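Local coordinates for oxysterol-binding protein homolog 3 (Saccharomyces cerevisiae, PDB 4IC4) that carries lipids in a hydrophobic pocket of its OSBP-related domain, transferring them between membranes in a phosphoinositide-coupled way and helping to maintain intracellular sterol distribution, at residues 32-37 against 301-306; 66-71 against 296-301; 94-99 against 250-255. All coordinates share one frame; numbering follows the deposited sequence.

Contact 1. Residues 32-37 against 301-306; sequences NDIPEA and FTANLN
Asn32 and Asn304 hold each other by two hydrogen bonds. The backbone N of Asn32 donates to OD1 of Asn304 over 2.8 Å. This donor lies in the carbonyl plane of the Asn304 amide, on a lone pair. In return, ND2 of Asn304 donates to OD1 of Asn32 over 2.9 Å. That bond is nearly straight, at 171°. It runs in the plane of the Asn304 amide but meets the Asn32 carbonyl from above its plane. The two amides are therefore not coplanar; their planes stand 66° apart. Both polar atoms of the Asn304 amide are engaged by the same residue, which fixes the rotation of that group. CG of Asn304 is anti to its carbonyl carbon (chi1 -72°), and this brings the amide round to Asn32.

Beside this polar pair, the methyl of Ala303 packs against the loop: its CB is 3.7 Å from the backbone N of Asp33, and CG2 of Ile34 meets it at 3.7 Å. In the OSBP-related domain, this joins the loop ahead of helix 44-50 to helix 300-305. The contact lies away from the annotated phosphoinositide site.

Further out, the carbonyl O of Ala303 accepts a hydrogen bond from NE of Arg31, so the residue next to Asn32 also grips the helix. Within the helix, N of Asn304 bonds to O of Phe301 over 3.1 Å. On other sides of the helix, OG1 of Thr302 is hydrogen-bonded to Glu77, and the ring of Phe301 packs on Leu130 and Arg132 of strand 127-132.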
loop_
_atom_site.group_PDB
_atom_site.type_symbol
_atom_site.label_atom_id
_atom_site.label_comp_id
_atom_site.label_asym_id
_atom_site.label_seq_id
_atom_site.Cartn_x
_atom_site.Cartn_y
_atom_site.Cartn_z
ATOM N N ASN A 32 -10.301 14.620 -4.337
ATOM C CA ASN A 32 -9.677 14.935 -3.051
ATOM C C ASN A 32 -10.661 14.799 -1.896
ATOM O O ASN A 32 -10.540 15.488 -0.880
ATOM C CB ASN A 32 -9.124 16.363 -3.070
ATOM C CG ASN A 32 -8.064 16.563 -4.132
ATOM O OD1 ASN A 32 -7.091 15.816 -4.197
ATOM N ND2 ASN A 32 -8.247 17.577 -4.971
ATOM N N ASP A 33 -11.629 13.904 -2.050
ATOM C CA ASP A 33 -12.647 13.718 -1.028
ATOM C C ASP A 33 -13.482 12.492 -1.370
ATOM O O ASP A 33 -13.450 12.000 -2.505
ATOM C CB ASP A 33 -13.527 14.978 -0.977
ATOM C CG ASP A 33 -14.520 14.965 0.170
ATOM O OD1 ASP A 33 -14.154 14.541 1.282
ATOM O OD2 ASP A 33 -15.671 15.400 -0.043
ATOM N N ILE A 34 -14.212 11.991 -0.379
ATOM C CA ILE A 34 -15.087 10.838 -0.560
ATOM C C ILE A 34 -16.322 11.027 0.300
ATOM O O ILE A 34 -16.319 11.822 1.245
ATOM C CB ILE A 34 -14.441 9.504 -0.109
ATOM C CG1 ILE A 34 -13.917 9.635 1.326
ATOM C CG2 ILE A 34 -13.373 9.081 -1.094
ATOM C CD1 ILE A 34 -13.664 8.303 2.000
ATOM N N PRO A 35 -17.399 10.301 -0.020
ATOM C CA PRO A 35 -18.623 10.423 0.775
ATOM C C PRO A 35 -18.345 9.901 2.182
ATOM O O PRO A 35 -17.480 9.047 2.376
ATOM C CB PRO A 35 -19.612 9.537 0.022
ATOM C CG PRO A 35 -19.141 9.638 -1.401
ATOM C CD PRO A 35 -17.643 9.525 -1.248
ATOM N N GLU A 36 -19.069 10.411 3.172
ATOM C CA GLU A 36 -18.868 9.952 4.535
ATOM C C GLU A 36 -19.231 8.474 4.627
ATOM O O GLU A 36 -20.049 7.982 3.847
ATOM C CB GLU A 36 -19.732 10.766 5.502
ATOM C CG GLU A 36 -19.281 12.207 5.660
ATOM C CD GLU A 36 -20.245 13.030 6.491
ATOM O OE1 GLU A 36 -20.598 12.591 7.605
ATOM O OE2 GLU A 36 -20.647 14.118 6.030
ATOM N N ALA A 37 -18.608 7.766 5.567
ATOM C CA ALA A 37 -18.886 6.346 5.759
ATOM C C ALA A 37 -20.388 6.202 5.992
ATOM O O ALA A 37 -20.982 6.996 6.714
ATOM C CB ALA A 37 -18.110 5.821 6.957
ATOM N N PHE A 301 -4.842 11.550 -0.951
ATOM C CA PHE A 301 -4.323 10.567 -1.900
ATOM C C PHE A 301 -5.195 9.307 -1.856
ATOM O O PHE A 301 -5.546 8.749 -2.897
ATOM C CB PHE A 301 -2.869 10.217 -1.554
ATOM C CG PHE A 301 -2.161 9.404 -2.612
ATOM C CD1 PHE A 301 -1.662 10.010 -3.762
ATOM C CD2 PHE A 301 -1.976 8.035 -2.447
ATOM C CE1 PHE A 301 -0.984 9.267 -4.730
ATOM C CE2 PHE A 301 -1.295 7.282 -3.415
ATOM C CZ PHE A 301 -0.800 7.901 -4.552
ATOM N N THR A 302 -5.554 8.864 -0.653
ATOM C CA THR A 302 -6.394 7.675 -0.522
ATOM C C THR A 302 -7.735 7.900 -1.214
ATOM O O THR A 302 -8.231 7.037 -1.935
ATOM C CB THR A 302 -6.705 7.343 0.950
ATOM O OG1 THR A 302 -5.526 7.504 1.745
ATOM C CG2 THR A 302 -7.206 5.902 1.068
ATOM N N ALA A 303 -8.321 9.070 -0.974
ATOM C CA ALA A 303 -9.612 9.415 -1.551
ATOM C C ALA A 303 -9.597 9.458 -3.071
ATOM O O ALA A 303 -10.637 9.297 -3.714
ATOM C CB ALA A 303 -10.080 10.757 -0.993
ATOM N N ASN A 304 -8.417 9.669 -3.644
ATOM C CA ASN A 304 -8.276 9.747 -5.090
ATOM C C ASN A 304 -7.995 8.420 -5.780
ATOM O O ASN A 304 -8.104 8.321 -6.999
ATOM C CB ASN A 304 -7.178 10.752 -5.447
ATOM C CG ASN A 304 -7.604 12.181 -5.188
ATOM O OD1 ASN A 304 -8.791 12.500 -5.275
ATOM N ND2 ASN A 304 -6.646 13.051 -4.890
ATOM N N LEU A 305 -7.653 7.403 -4.997
ATOM C CA LEU A 305 -7.333 6.087 -5.542
ATOM C C LEU A 305 -8.435 5.448 -6.380
ATOM O O LEU A 305 -8.174 4.904 -7.458
ATOM C CB LEU A 305 -6.966 5.130 -4.401
ATOM C CG LEU A 305 -5.641 5.369 -3.671
ATOM C CD1 LEU A 305 -5.626 4.547 -2.394
ATOM C CD2 LEU A 305 -4.468 5.006 -4.577
ATOM N N ASN A 306 -9.667 5.515 -5.888
ATOM C CA ASN A 306 -10.782 4.878 -6.578
ATOM C C ASN A 306 -11.560 5.775 -7.525
ATOM O O ASN A 306 -12.660 5.415 -7.948
ATOM C CB ASN A 306 -11.748 4.270 -5.554
ATOM C CG ASN A 306 -12.514 3.079 -6.105
ATOM O OD1 ASN A 306 -13.701 2.896 -5.815
ATOM N ND2 ASN A 306 -11.833 2.252 -6.889
#

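Contact 2. Residues 66-71 against 296-301; sequences NEPISI and YGFTKF
Tyr296 turns its ring to Glu67 and Pro68 by placing CG anti to its own carbonyl carbon (chi1 -54°). Glu67 sets CG between its backbone N and carbonyl carbon (chi1 50°), and its extended chain carries the carboxylate to Phe298. Pro68 meets the rings of both Tyr296 and Phe298 and is the centre of an inverse gamma turn, closed by N of Ile69 bonding to O of Glu67 over 2.8 Å. The chain turns a corner here, at Pro68 and Ile69, within the OSBP-related domain.

The main contact is a CH-pi interaction. CD of Pro68 lies over one face of the Tyr296 ring, 3.5 Å from its centroid and displaced toward the rim on the CE2 side. CA of Glu67 meets the same ring face, 4.3 Å from the centroid. An alanine in place of Tyr296 would probably leave a gap over Pro68 CD and Glu67 CA and deprive both of their CH-pi partner.

Phe298 meets the proline from a second direction, roughly at right angles to Tyr296. Its CZ is 3.9 Å from CD of Pro68 and 4.1 Å from CG2 of Ile69. OE1 of Glu67 forms a salt bridge with NE of Arg114. ND2 of Asn66 is hydrogen-bonded to the backbone O of Lys118, a residue that binds phosphatidylinositol 4-phosphate, and its OD1 to NZ of Lys342. This is consistent with the segment lying beside the phosphoinositide site. Pro68 and Tyr296 both touch Tyr330 of helix 325-331.

The carboxylate and the Phe298 ring are nearly perpendicular, 83° apart; OE1 of Glu67 meets the ring edge in its plane, 3.5 Å from CE1 of Phe298.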
loop_
_atom_site.group_PDB
_atom_site.type_symbol
_atom_site.label_atom_id
_atom_site.label_comp_id
_atom_site.label_asym_id
_atom_site.label_seq_id
_atom_site.Cartn_x
_atom_site.Cartn_y
_atom_site.Cartn_z
ATOM N N ASN A 66 -15.038 -3.166 5.920
ATOM C CA ASN A 66 -14.111 -2.632 4.927
ATOM C C ASN A 66 -14.140 -1.116 4.780
ATOM O O ASN A 66 -15.043 -0.434 5.275
ATOM C CB ASN A 66 -14.431 -3.222 3.547
ATOM C CG ASN A 66 -14.228 -4.718 3.478
ATOM O OD1 ASN A 66 -14.944 -5.416 2.755
ATOM N ND2 ASN A 66 -13.247 -5.222 4.207
ATOM N N GLU A 67 -13.115 -0.607 4.099
ATOM C CA GLU A 67 -13.015 0.798 3.730
ATOM C C GLU A 67 -13.158 0.668 2.207
ATOM O O GLU A 67 -12.864 -0.395 1.648
ATOM C CB GLU A 67 -11.668 1.407 4.137
ATOM C CG GLU A 67 -10.446 0.624 3.721
ATOM C CD GLU A 67 -9.159 1.278 4.188
ATOM O OE1 GLU A 67 -9.226 2.160 5.071
ATOM O OE2 GLU A 67 -8.083 0.903 3.680
ATOM N N PRO A 68 -13.608 1.727 1.520
ATOM C CA PRO A 68 -13.798 1.672 0.067
ATOM C C PRO A 68 -12.624 1.639 -0.909
ATOM O O PRO A 68 -12.593 2.407 -1.867
ATOM C CB PRO A 68 -14.743 2.844 -0.196
ATOM C CG PRO A 68 -14.301 3.844 0.812
ATOM C CD PRO A 68 -14.076 3.016 2.063
ATOM N N ILE A 69 -11.669 0.748 -0.667
ATOM C CA ILE A 69 -10.535 0.556 -1.580
ATOM C C ILE A 69 -10.096 -0.901 -1.471
ATOM O O ILE A 69 -10.444 -1.590 -0.508
ATOM C CB ILE A 69 -9.297 1.462 -1.267
ATOM C CG1 ILE A 69 -8.772 1.191 0.142
ATOM C CG2 ILE A 69 -9.640 2.929 -1.490
ATOM C CD1 ILE A 69 -7.405 1.809 0.386
ATOM N N SER A 70 -9.358 -1.381 -2.469
ATOM C CA SER A 70 -8.864 -2.758 -2.455
ATOM C C SER A 70 -7.451 -2.770 -1.880
ATOM O O SER A 70 -6.833 -1.717 -1.715
ATOM C CB SER A 70 -8.833 -3.338 -3.871
ATOM O OG SER A 70 -7.768 -2.777 -4.621
ATOM N N ILE A 71 -6.929 -3.957 -1.584
ATOM C CA ILE A 71 -5.577 -4.032 -1.034
ATOM C C ILE A 71 -4.557 -3.504 -2.043
ATOM O O ILE A 71 -3.537 -2.935 -1.660
ATOM C CB ILE A 71 -5.204 -5.473 -0.630
ATOM C CG1 ILE A 71 -6.138 -5.949 0.485
ATOM C CG2 ILE A 71 -3.746 -5.525 -0.155
ATOM C CD1 ILE A 71 -5.864 -7.365 0.954
ATOM N N TYR A 296 -13.221 7.481 7.149
ATOM C CA TYR A 296 -12.199 6.447 7.300
ATOM C C TYR A 296 -10.787 6.947 7.597
ATOM O O TYR A 296 -9.840 6.165 7.557
ATOM C CB TYR A 296 -12.147 5.590 6.028
ATOM C CG TYR A 296 -13.475 4.998 5.613
ATOM C CD1 TYR A 296 -13.967 3.849 6.231
ATOM C CD2 TYR A 296 -14.239 5.590 4.611
ATOM C CE1 TYR A 296 -15.189 3.301 5.862
ATOM C CE2 TYR A 296 -15.472 5.051 4.233
ATOM C CZ TYR A 296 -15.935 3.906 4.865
ATOM O OH TYR A 296 -17.142 3.357 4.503
ATOM N N GLY A 297 -10.639 8.234 7.892
ATOM C CA GLY A 297 -9.314 8.765 8.169
ATOM C C GLY A 297 -8.445 8.829 6.923
ATOM O O GLY A 297 -7.222 8.918 7.010
ATOM N N PHE A 298 -9.091 8.791 5.763
ATOM C CA PHE A 298 -8.411 8.834 4.465
ATOM C C PHE A 298 -7.577 10.088 4.223
ATOM O O PHE A 298 -7.926 11.178 4.685
ATOM C CB PHE A 298 -9.439 8.797 3.328
ATOM C CG PHE A 298 -9.833 7.418 2.870
ATOM C CD1 PHE A 298 -9.631 6.291 3.662
ATOM C CD2 PHE A 298 -10.468 7.267 1.638
ATOM C CE1 PHE A 298 -10.062 5.034 3.231
ATOM C CE2 PHE A 298 -10.899 6.022 1.204
ATOM C CZ PHE A 298 -10.697 4.906 1.998
ATOM N N THR A 299 -6.483 9.931 3.483
ATOM C CA THR A 299 -5.680 11.082 3.086
ATOM C C THR A 299 -6.321 11.502 1.764
ATOM O O THR A 299 -7.169 10.782 1.221
ATOM C CB THR A 299 -4.196 10.733 2.784
ATOM O OG1 THR A 299 -4.107 9.994 1.556
ATOM C CG2 THR A 299 -3.590 9.921 3.916
ATOM N N LYS A 300 -5.944 12.662 1.245
ATOM C CA LYS A 300 -6.492 13.081 -0.033
ATOM C C LYS A 300 -6.061 12.068 -1.089
ATOM O O LYS A 300 -6.822 11.747 -1.995
ATOM C CB LYS A 300 -6.006 14.483 -0.402
ATOM C CG LYS A 300 -6.706 15.567 0.388
ATOM C CD LYS A 300 -6.242 16.954 -0.012
ATOM C CE LYS A 300 -6.990 18.016 0.777
ATOM N NZ LYS A 300 -6.540 19.388 0.414
ATOM N N PHE A 301 -4.842 11.550 -0.951
ATOM C CA PHE A 301 -4.323 10.567 -1.900
ATOM C C PHE A 301 -5.195 9.307 -1.856
ATOM O O PHE A 301 -5.546 8.749 -2.897
ATOM C CB PHE A 301 -2.869 10.217 -1.554
ATOM C CG PHE A 301 -2.161 9.404 -2.612
ATOM C CD1 PHE A 301 -1.662 10.010 -3.762
ATOM C CD2 PHE A 301 -1.976 8.035 -2.447
ATOM C CE1 PHE A 301 -0.984 9.267 -4.730
ATOM C CE2 PHE A 301 -1.295 7.282 -3.415
ATOM C CZ PHE A 301 -0.800 7.901 -4.552
#

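Contact 3. Residues 94-99 against 250-255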
loop_
_atom_site.group_PDB
_atom_site.type_symbol
_atom_site.label_atom_id
_atom_site.label_comp_id
_atom_site.label_asym_id
_atom_site.label_seq_id
_atom_site.Cartn_x
_atom_site.Cartn_y
_atom_site.Cartn_z
ATOM N N PRO A 94 21.550 10.095 -1.223
ATOM C CA PRO A 94 20.260 9.488 -1.564
ATOM C C PRO A 94 19.568 8.604 -0.532
ATOM O O PRO A 94 18.345 8.647 -0.409
ATOM C CB PRO A 94 20.567 8.728 -2.852
ATOM C CG PRO A 94 22.011 8.357 -2.688
ATOM C CD PRO A 94 22.593 9.643 -2.159
ATOM N N ILE A 95 20.324 7.807 0.213
ATOM C CA ILE A 95 19.683 6.928 1.183
ATOM C C ILE A 95 18.910 7.690 2.255
ATOM O O ILE A 95 18.014 7.132 2.885
ATOM C CB ILE A 95 20.703 5.956 1.845
ATOM C CG1 ILE A 95 19.957 4.736 2.406
ATOM C CG2 ILE A 95 21.462 6.658 2.961
ATOM C CD1 ILE A 95 20.852 3.567 2.784
ATOM N N THR A 96 19.235 8.963 2.461
ATOM C CA THR A 96 18.513 9.746 3.457
ATOM C C THR A 96 17.069 9.914 2.991
ATOM O O THR A 96 16.131 9.765 3.772
ATOM C CB THR A 96 19.129 11.151 3.659
ATOM O OG1 THR A 96 19.176 11.840 2.405
ATOM C CG2 THR A 96 20.529 11.044 4.227
ATOM N N PHE A 97 16.897 10.209 1.707
ATOM C CA PHE A 97 15.564 10.407 1.158
ATOM C C PHE A 97 14.850 9.088 0.893
ATOM O O PHE A 97 13.623 9.004 0.998
ATOM C CB PHE A 97 15.650 11.269 -0.103
ATOM C CG PHE A 97 16.190 12.643 0.164
ATOM C CD1 PHE A 97 17.560 12.880 0.147
ATOM C CD2 PHE A 97 15.337 13.675 0.535
ATOM C CE1 PHE A 97 18.072 14.128 0.507
ATOM C CE2 PHE A 97 15.839 14.925 0.896
ATOM C CZ PHE A 97 17.207 15.149 0.882
ATOM N N VAL A 98 15.611 8.053 0.552
ATOM C CA VAL A 98 15.002 6.746 0.330
ATOM C C VAL A 98 14.469 6.268 1.681
ATOM O O VAL A 98 13.401 5.662 1.760
ATOM C CB VAL A 98 16.024 5.727 -0.226
ATOM C CG1 VAL A 98 15.399 4.340 -0.296
ATOM C CG2 VAL A 98 16.478 6.156 -1.612
ATOM N N SER A 99 15.205 6.559 2.751
ATOM C CA SER A 99 14.771 6.165 4.087
ATOM C C SER A 99 13.475 6.892 4.447
ATOM O O SER A 99 12.550 6.298 5.001
ATOM C CB SER A 99 15.853 6.491 5.117
ATOM O OG SER A 99 17.015 5.714 4.887
ATOM N N VAL A 250 16.766 7.569 12.852
ATOM C CA VAL A 250 17.390 6.935 11.702
ATOM C C VAL A 250 18.893 7.157 11.765
ATOM O O VAL A 250 19.355 8.290 11.906
ATOM C CB VAL A 250 16.870 7.522 10.373
ATOM C CG1 VAL A 250 17.468 6.763 9.194
ATOM C CG2 VAL A 250 15.351 7.463 10.335
ATOM N N SER A 251 19.649 6.071 11.671
ATOM C CA SER A 251 21.102 6.151 11.698
ATOM C C SER A 251 21.624 5.762 10.322
ATOM O O SER A 251 21.442 4.623 9.880
ATOM C CB SER A 251 21.667 5.206 12.761
ATOM O OG SER A 251 21.185 5.543 14.049
ATOM N N ILE A 252 22.256 6.714 9.643
ATOM C CA ILE A 252 22.803 6.479 8.314
ATOM C C ILE A 252 24.275 6.107 8.420
ATOM O O ILE A 252 25.078 6.878 8.943
ATOM C CB ILE A 252 22.674 7.735 7.428
ATOM C CG1 ILE A 252 21.201 8.137 7.299
ATOM C CG2 ILE A 252 23.277 7.470 6.059
ATOM C CD1 ILE A 252 20.332 7.098 6.626
ATOM N N ILE A 253 24.625 4.930 7.916
ATOM C CA ILE A 253 26.001 4.458 7.979
ATOM C C ILE A 253 26.584 4.202 6.595
ATOM O O ILE A 253 26.300 3.179 5.972
ATOM C CB ILE A 253 26.094 3.153 8.801
ATOM C CG1 ILE A 253 25.498 3.370 10.195
ATOM C CG2 ILE A 253 27.545 2.708 8.911
ATOM C CD1 ILE A 253 26.228 4.404 11.028
ATOM N N PRO A 254 27.408 5.135 6.095
ATOM C CA PRO A 254 28.024 4.980 4.775
ATOM C C PRO A 254 29.158 3.962 4.848
ATOM O O PRO A 254 29.749 3.760 5.908
ATOM C CB PRO A 254 28.526 6.385 4.467
ATOM C CG PRO A 254 28.923 6.882 5.822
ATOM C CD PRO A 254 27.762 6.438 6.687
ATOM N N PRO A 255 29.467 3.299 3.726
ATOM C CA PRO A 255 30.547 2.311 3.738
ATOM C C PRO A 255 31.909 2.984 3.862
ATOM O O PRO A 255 32.065 4.158 3.520
ATOM C CB PRO A 255 30.371 1.599 2.403
ATOM C CG PRO A 255 29.892 2.701 1.515
ATOM C CD PRO A 255 28.867 3.404 2.384
#
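Helix 94-104 packs against strand 247-253 of the antiparallel beta barrel of the OSBP-related domain. Here the helix and strand segments run roughly antiparallel, at 150°, with their axes 9.6 Å apart. The contact is made by side chains, with Ile252 at its middle. CG2 of Ile252 meets CG2 of Ile95 at 3.7 Å, and the two side chains point oppositely and lie alongside each other. Ile95 turns CG1 anti to its backbone N (chi1 -158°), leaving CG2 to face the strand. CD1 of Ile252 reaches toward the helix turn, lying 3.9 Å from CG2 of Ile95. Thr96 adds a looser touch by its methyl CG2, 4.3 Å from CG1 of Ile252. One turn further along the helix, CB of Ser99 lies 4.4 Å from CG1 of Val250.

Ser231 of the adjacent strand 230-235 touches Ile95, Val250 and Ile252, and its hydroxyl is hydrogen-bonded to that of Ser99. Ile95 also packs on Phe196 of strand 195-199, so the helix spans several barrel strands. O of Ile95 accepts two bonds, from N and OG of Ser99, which arrive from opposite faces of its carbonyl plane; the OG bond is 2.6 Å long.

In the fold
From the N terminus, residues 32-37 open the widest loop, closed when the chain returns at 301-306 in contact 1. Contact 2 nests inside it, between 66-71 and 296-301. Contact 3 is innermost, between 94-99 and 250-255; no loops cross. Contacts 1 and 2 are neighbours, their centres about 7 Å apart. Their segments overlap at Phe301, and CD1 of Ile34 packs on CD2 of Phe298 at 3.4 Å. Together they bring two N-terminal segments to helix 300-305 and the loop before it. Contact 3 lies across the chain's centre from contact 2, about 30 Å between centres, and joins helix 94-104 to the barrel wall.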